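Local coordinates for protein CDP-glucose-4,6-dehydratase (Yersinia pseudotuberculosis, PDB 1RKX) that binds NAD and catalyses the 4,6-dehydration of CDP-D-glucose, probably by way of a transient oxidation of the sugar, as in other short-chain dehydrogenase/reductase-type sugar-nucleotide dehydratases, at residues N4-W7 with Q8-V12; L72-S75 with I76-F79; L114-A117 with I118-V121. One frame throughout, in Å; residues are numbered along the deposited sequence.

Contact 1 of 3, residues N4-W7 with Q8-V12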
# COMPACT_ATOMS: atom_id res chain seq x y z
N ASN C 4 10.53 21.12 -32.69
CA ASN C 4 11.60 20.83 -33.64
C ASN C 4 12.75 21.82 -33.48
O ASN C 4 13.92 21.44 -33.55
CB ASN C 4 11.08 20.89 -35.07
CG ASN C 4 9.88 19.99 -35.29
OD1 ASN C 4 9.96 18.78 -35.10
ND2 ASN C 4 8.76 20.58 -35.70
N SER C 5 12.40 23.08 -33.26
CA SER C 5 13.39 24.14 -33.08
C SER C 5 14.38 23.79 -31.98
O SER C 5 15.59 23.96 -32.15
CB SER C 5 12.68 25.45 -32.73
OG SER C 5 13.60 26.48 -32.42
N PHE C 6 13.87 23.30 -30.85
CA PHE C 6 14.68 22.92 -29.70
C PHE C 6 15.81 21.94 -30.03
O PHE C 6 16.93 22.10 -29.56
CB PHE C 6 13.79 22.29 -28.62
CG PHE C 6 14.56 21.69 -27.47
CD1 PHE C 6 15.04 22.48 -26.43
CD2 PHE C 6 14.84 20.32 -27.44
CE1 PHE C 6 15.77 21.92 -25.38
CE2 PHE C 6 15.57 19.75 -26.40
CZ PHE C 6 16.03 20.56 -25.36
N TRP C 7 15.49 20.93 -30.83
CA TRP C 7 16.47 19.90 -31.18
C TRP C 7 17.57 20.32 -32.13
O TRP C 7 18.62 19.68 -32.19
CB TRP C 7 15.74 18.67 -31.72
CG TRP C 7 14.88 18.07 -30.66
CD1 TRP C 7 13.54 18.29 -30.46
CD2 TRP C 7 15.32 17.26 -29.57
NE1 TRP C 7 13.13 17.67 -29.30
CE2 TRP C 7 14.21 17.03 -28.74
CE3 TRP C 7 16.56 16.70 -29.22
CZ2 TRP C 7 14.29 16.27 -27.57
CZ3 TRP C 7 16.64 15.94 -28.05
CH2 TRP C 7 15.51 15.73 -27.24
N GLN C 8 17.35 21.41 -32.86
CA GLN C 8 18.34 21.89 -33.81
C GLN C 8 19.69 22.13 -33.13
O GLN C 8 19.81 22.95 -32.22
CB GLN C 8 17.85 23.19 -34.46
CG GLN C 8 18.71 23.65 -35.63
CD GLN C 8 18.73 22.65 -36.78
OE1 GLN C 8 17.67 22.25 -37.28
NE2 GLN C 8 19.92 22.25 -37.21
N GLY C 9 20.71 21.41 -33.58
CA GLY C 9 22.04 21.58 -33.03
C GLY C 9 22.35 20.93 -31.68
O GLY C 9 23.47 21.04 -31.19
N LYS C 10 21.37 20.28 -31.06
CA LYS C 10 21.60 19.64 -29.77
C LYS C 10 22.48 18.40 -29.94
O LYS C 10 22.30 17.64 -30.89
CB LYS C 10 20.28 19.22 -29.11
CG LYS C 10 19.42 20.37 -28.61
CD LYS C 10 20.08 21.11 -27.46
CE LYS C 10 19.17 22.17 -26.87
NZ LYS C 10 18.79 23.21 -27.88
N ARG C 11 23.43 18.21 -29.04
CA ARG C 11 24.31 17.06 -29.10
C ARG C 11 23.63 15.94 -28.31
O ARG C 11 23.56 15.99 -27.08
CB ARG C 11 25.68 17.40 -28.51
CG ARG C 11 26.37 18.57 -29.21
CD ARG C 11 27.74 18.84 -28.61
NE ARG C 11 28.73 17.84 -28.98
CZ ARG C 11 29.23 17.68 -30.21
NH1 ARG C 11 28.82 18.47 -31.20
NH2 ARG C 11 30.13 16.74 -30.45
N VAL C 12 23.14 14.94 -29.02
CA VAL C 12 22.43 13.82 -28.40
C VAL C 12 23.16 12.49 -28.57
O VAL C 12 23.53 12.10 -29.68
CB VAL C 12 21.00 13.70 -29.01
CG1 VAL C 12 20.17 12.68 -28.22
CG2 VAL C 12 20.32 15.06 -29.00
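Lys-10 folds the end of its side chain over one face of the Phe-6 ring. Its CE lies 4.0 Å from the centroid of the Phe-6 ring, which meets the geometry of a CH-pi contact. Lys-10 NZ, 4.3 Å from the same centroid, makes a cation-pi interaction. The ammonium is also held by the backbone: NZ of Lys-10 donates to Phe-6 O at 2.7 Å, arriving in the carbonyl plane. Bends at chi2 (-66°) and chi4 (-60°) curl the lysine back to that oxygen. Tyr-250, whose ring meets Phe-6 edge-to-face, makes a second cation-pi contact with Lys-10.

Trp-7 is buried beside Phe-6, whose CD2 lies over one face of the indole, offset toward the rim. Trp-7 CZ3 is 3.9 Å from CG2 of Val-12, a methyl that sits at the indole edge near the ring plane, and helix 236-251, Ile-83 and Phe-85 add further neighbours to the indole.

The backbone between the two aromatic contacts is tightly turned. Gln-8 N donates to Ser-5 O at 3.2 Å from above the carbonyl plane, and Lys-10 N donates to Trp-7 O at 3.0 Å with an N-H...O angle of 167°. The latter bond closes a type II beta turn, with Gly-9 at positive phi. This helix-turn-strand connection leads into strand 11-15, first in sequence of the parallel Rossmann-fold sheet, where it lies between 35-40 and 83-86.

Contact 2 of 3, residues L72-S75 with I76-F79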
# COMPACT_ATOMS: atom_id res chain seq x y z
N LEU C 72 32.95 3.04 -23.08
CA LEU C 72 31.71 3.82 -23.05
C LEU C 72 32.01 5.22 -22.52
O LEU C 72 31.48 6.21 -23.04
CB LEU C 72 30.67 3.13 -22.17
CG LEU C 72 29.35 3.87 -21.96
CD1 LEU C 72 28.71 4.23 -23.30
CD2 LEU C 72 28.41 2.99 -21.14
N LEU C 73 32.84 5.30 -21.49
CA LEU C 73 33.23 6.58 -20.90
C LEU C 73 33.90 7.45 -21.96
O LEU C 73 33.58 8.64 -22.11
CB LEU C 73 34.19 6.35 -19.74
CG LEU C 73 34.99 7.53 -19.18
CD1 LEU C 73 34.06 8.54 -18.51
CD2 LEU C 73 36.03 7.00 -18.19
N GLU C 74 34.83 6.86 -22.70
CA GLU C 74 35.55 7.57 -23.75
C GLU C 74 34.63 8.03 -24.87
O GLU C 74 34.74 9.16 -25.35
CB GLU C 74 36.67 6.70 -24.33
CG GLU C 74 37.81 6.43 -23.37
CD GLU C 74 38.46 7.71 -22.87
OE1 GLU C 74 38.87 8.54 -23.71
OE2 GLU C 74 38.56 7.88 -21.64
N SER C 75 33.73 7.14 -25.30
CA SER C 75 32.80 7.46 -26.37
C SER C 75 31.94 8.67 -25.99
O SER C 75 31.64 9.52 -26.83
CB SER C 75 31.89 6.26 -26.66
OG SER C 75 30.98 6.54 -27.71
N ILE C 76 31.57 8.74 -24.72
CA ILE C 76 30.76 9.85 -24.23
C ILE C 76 31.60 11.12 -24.03
O ILE C 76 31.19 12.21 -24.44
CB ILE C 76 30.07 9.47 -22.90
CG1 ILE C 76 29.06 8.34 -23.15
CG2 ILE C 76 29.38 10.69 -22.30
CD1 ILE C 76 28.43 7.75 -21.90
N ARG C 77 32.76 10.98 -23.40
CA ARG C 77 33.64 12.12 -23.16
C ARG C 77 34.07 12.78 -24.47
O ARG C 77 34.17 14.00 -24.56
CB ARG C 77 34.90 11.68 -22.41
CG ARG C 77 35.95 12.77 -22.27
CD ARG C 77 37.23 12.21 -21.69
NE ARG C 77 37.02 11.71 -20.34
CZ ARG C 77 37.76 10.77 -19.77
NH1 ARG C 77 38.76 10.21 -20.44
NH2 ARG C 77 37.51 10.38 -18.53
N GLU C 78 34.34 11.96 -25.47
CA GLU C 78 34.74 12.44 -26.79
C GLU C 78 33.63 13.28 -27.41
O GLU C 78 33.89 14.31 -28.05
CB GLU C 78 35.06 11.25 -27.69
CG GLU C 78 35.47 11.59 -29.13
CD GLU C 78 34.30 12.04 -30.00
OE1 GLU C 78 33.27 11.34 -30.04
OE2 GLU C 78 34.43 13.10 -30.65
N PHE C 79 32.38 12.86 -27.21
CA PHE C 79 31.23 13.54 -27.79
C PHE C 79 30.67 14.74 -27.02
O PHE C 79 30.14 15.67 -27.64
CB PHE C 79 30.11 12.51 -28.01
CG PHE C 79 28.92 13.05 -28.75
CD1 PHE C 79 29.06 13.51 -30.06
CD2 PHE C 79 27.67 13.10 -28.15
CE1 PHE C 79 27.96 14.01 -30.76
CE2 PHE C 79 26.56 13.61 -28.84
CZ PHE C 79 26.71 14.06 -30.14
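Leu-72 and Ile-76 stand one turn apart on helix 69-79, one of the helices flanking the parallel sheet of the Rossmann fold. Their apolar contact joins CD1 of Leu-72 to CD1 of Ile-76 at 3.8 Å. It is made on a buried flank, where Phe-13 and Ala-117 also touch Ile-76.

Backbone bonding is alpha-helical. Arg-77 N donates to Leu-73 O at 2.8 Å and Glu-78 N to Glu-74 O at 2.8 Å, whereas the bond from Phe-79 N to Ser-75 O is long and weak, at 3.4 Å.

The polar side chains divide between outside partners and a local ion pair. Ser-75 OG bonds to Glu-62, and Lys-37 takes both Glu-78 OE1 and the Ser-75 carbonyl, linking the helix to the neighbouring strands. Glu-74 and Arg-77 instead pair with each other, lying side by side and pointing the same way. The bend of Arg-77 at chi3 (-64°) lays its guanidinium over Leu-73, with CG of Leu-73 against one face and CD2 of Leu-73 3.7 Å from NH2 of Arg-77. Carboxylate and guanidinium planes stand 76° apart, and the salt bridge runs from Glu-74 OE2 to Arg-77 NH1 at 2.6 Å.

Contact 3 of 3, residues L114-A117 with I118-V121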
# COMPACT_ATOMS: atom_id res chain seq x y z
N LEU C 114 26.91 3.68 -17.76
CA LEU C 114 26.44 4.86 -18.48
C LEU C 114 26.31 6.05 -17.53
O LEU C 114 26.80 7.15 -17.82
CB LEU C 114 25.08 4.59 -19.13
CG LEU C 114 24.52 5.82 -19.85
CD1 LEU C 114 24.67 5.64 -21.35
CD2 LEU C 114 23.07 6.04 -19.47
N LEU C 115 25.65 5.83 -16.40
CA LEU C 115 25.46 6.89 -15.41
C LEU C 115 26.78 7.34 -14.81
O LEU C 115 26.97 8.53 -14.54
CB LEU C 115 24.50 6.41 -14.31
CG LEU C 115 23.07 6.13 -14.80
CD1 LEU C 115 22.24 5.48 -13.70
CD2 LEU C 115 22.43 7.44 -15.26
N GLU C 116 27.71 6.41 -14.62
CA GLU C 116 29.02 6.75 -14.07
C GLU C 116 29.77 7.65 -15.06
O GLU C 116 30.42 8.62 -14.67
CB GLU C 116 29.83 5.48 -13.80
CG GLU C 116 31.18 5.69 -13.11
CD GLU C 116 31.06 6.22 -11.68
OE1 GLU C 116 29.93 6.30 -11.14
OE2 GLU C 116 32.11 6.56 -11.09
N ALA C 117 29.68 7.31 -16.35
CA ALA C 117 30.35 8.10 -17.38
C ALA C 117 29.79 9.52 -17.39
O ALA C 117 30.53 10.50 -17.45
CB ALA C 117 30.16 7.45 -18.74
N ILE C 118 28.46 9.62 -17.32
CA ILE C 118 27.80 10.91 -17.32
C ILE C 118 28.23 11.73 -16.11
O ILE C 118 28.47 12.94 -16.21
CB ILE C 118 26.26 10.72 -17.32
CG1 ILE C 118 25.84 10.09 -18.65
CG2 ILE C 118 25.56 12.06 -17.09
CD1 ILE C 118 24.36 9.74 -18.74
N ARG C 119 28.33 11.06 -14.97
CA ARG C 119 28.74 11.69 -13.72
C ARG C 119 30.11 12.35 -13.84
O ARG C 119 30.31 13.49 -13.41
CB ARG C 119 28.76 10.63 -12.62
CG ARG C 119 29.10 11.14 -11.23
CD ARG C 119 28.75 10.09 -10.19
NE ARG C 119 29.77 9.07 -9.98
CZ ARG C 119 30.79 9.20 -9.13
NH1 ARG C 119 30.92 10.31 -8.42
NH2 ARG C 119 31.66 8.21 -8.98
N HIS C 120 31.06 11.65 -14.45
CA HIS C 120 32.41 12.17 -14.58
C HIS C 120 32.66 13.12 -15.75
O HIS C 120 33.42 14.08 -15.61
CB HIS C 120 33.40 11.01 -14.64
CG HIS C 120 33.45 10.21 -13.37
ND1 HIS C 120 33.72 10.78 -12.15
CD2 HIS C 120 33.23 8.90 -13.13
CE1 HIS C 120 33.66 9.85 -11.21
NE2 HIS C 120 33.37 8.70 -11.78
N VAL C 121 32.02 12.87 -16.88
CA VAL C 121 32.20 13.74 -18.05
C VAL C 121 31.61 15.12 -17.80
O VAL C 121 32.21 16.14 -18.16
CB VAL C 121 31.55 13.12 -19.30
CG1 VAL C 121 31.60 14.10 -20.47
CG2 VAL C 121 32.27 11.83 -19.67
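Successive i to i+4 bonds carry helix 100-121 through residues 114-121, from Ile-118 N to Leu-114 O at 3.0 Å down to Val-121 N to Ala-117 O at 2.9 Å. Glu-116 is the hub of the side chains. With CG anti to the backbone N (chi1 -175°) and a bend at chi2, its carboxylate reaches residues three and four positions on. In a side-on salt bridge, Arg-119 grips it with two nitrogens: NE donates to Glu-116 OE1 at 3.0 Å, with that oxygen in the guanidinium plane, and NH2 donates to Glu-116 OE2 at 2.7 Å on the syn side. The same OE2 accepts from His-120 NE2 at 2.6 Å, a donor above the carboxylate plane. Three bonds thus fix the carboxylate's rotation, and Tyr-171 OH adds a fourth at OE1. CE1 of His-120 lies over one face of the Arg-119 guanidinium, toward its rim, with the ring inclined to it.

On another flank, Leu-114 CD2 meets Ile-118 CD1 at 4.0 Å, and both residues touch strand 83-86. Val-101 and Pro-100 of the second subunit pack on Glu-116 and Arg-119, so this polar cluster, with its His-carboxylate pair, belongs to a Rossmann-fold helix at a subunit interface.

Contacts 2 and 3 are adjoining helix segments with centres 9 Å apart. Ile-76 CD1 lies 3.6 Å from Ala-117 CB, and Arg-77 CA 3.8 Å from Val-121 CG2, so helices 69-79 and 100-121 pack against each other. Contact 1, at the start of the first sheet strand, has its centre 20 Å from that of contact 2, yet the two touch where Arg-11 NE meets Phe-79 O at 2.9 Å, a probable hydrogen bond. Contacts 1 and 3 do not touch, nearest atoms about 10 Å apart. Side chains of Leu-72 and Leu-114, opening contacts 2 and 3, lie about 8 and 9 Å from bound NAD, the former about 4 Å from that of NAD-binding Ile-66.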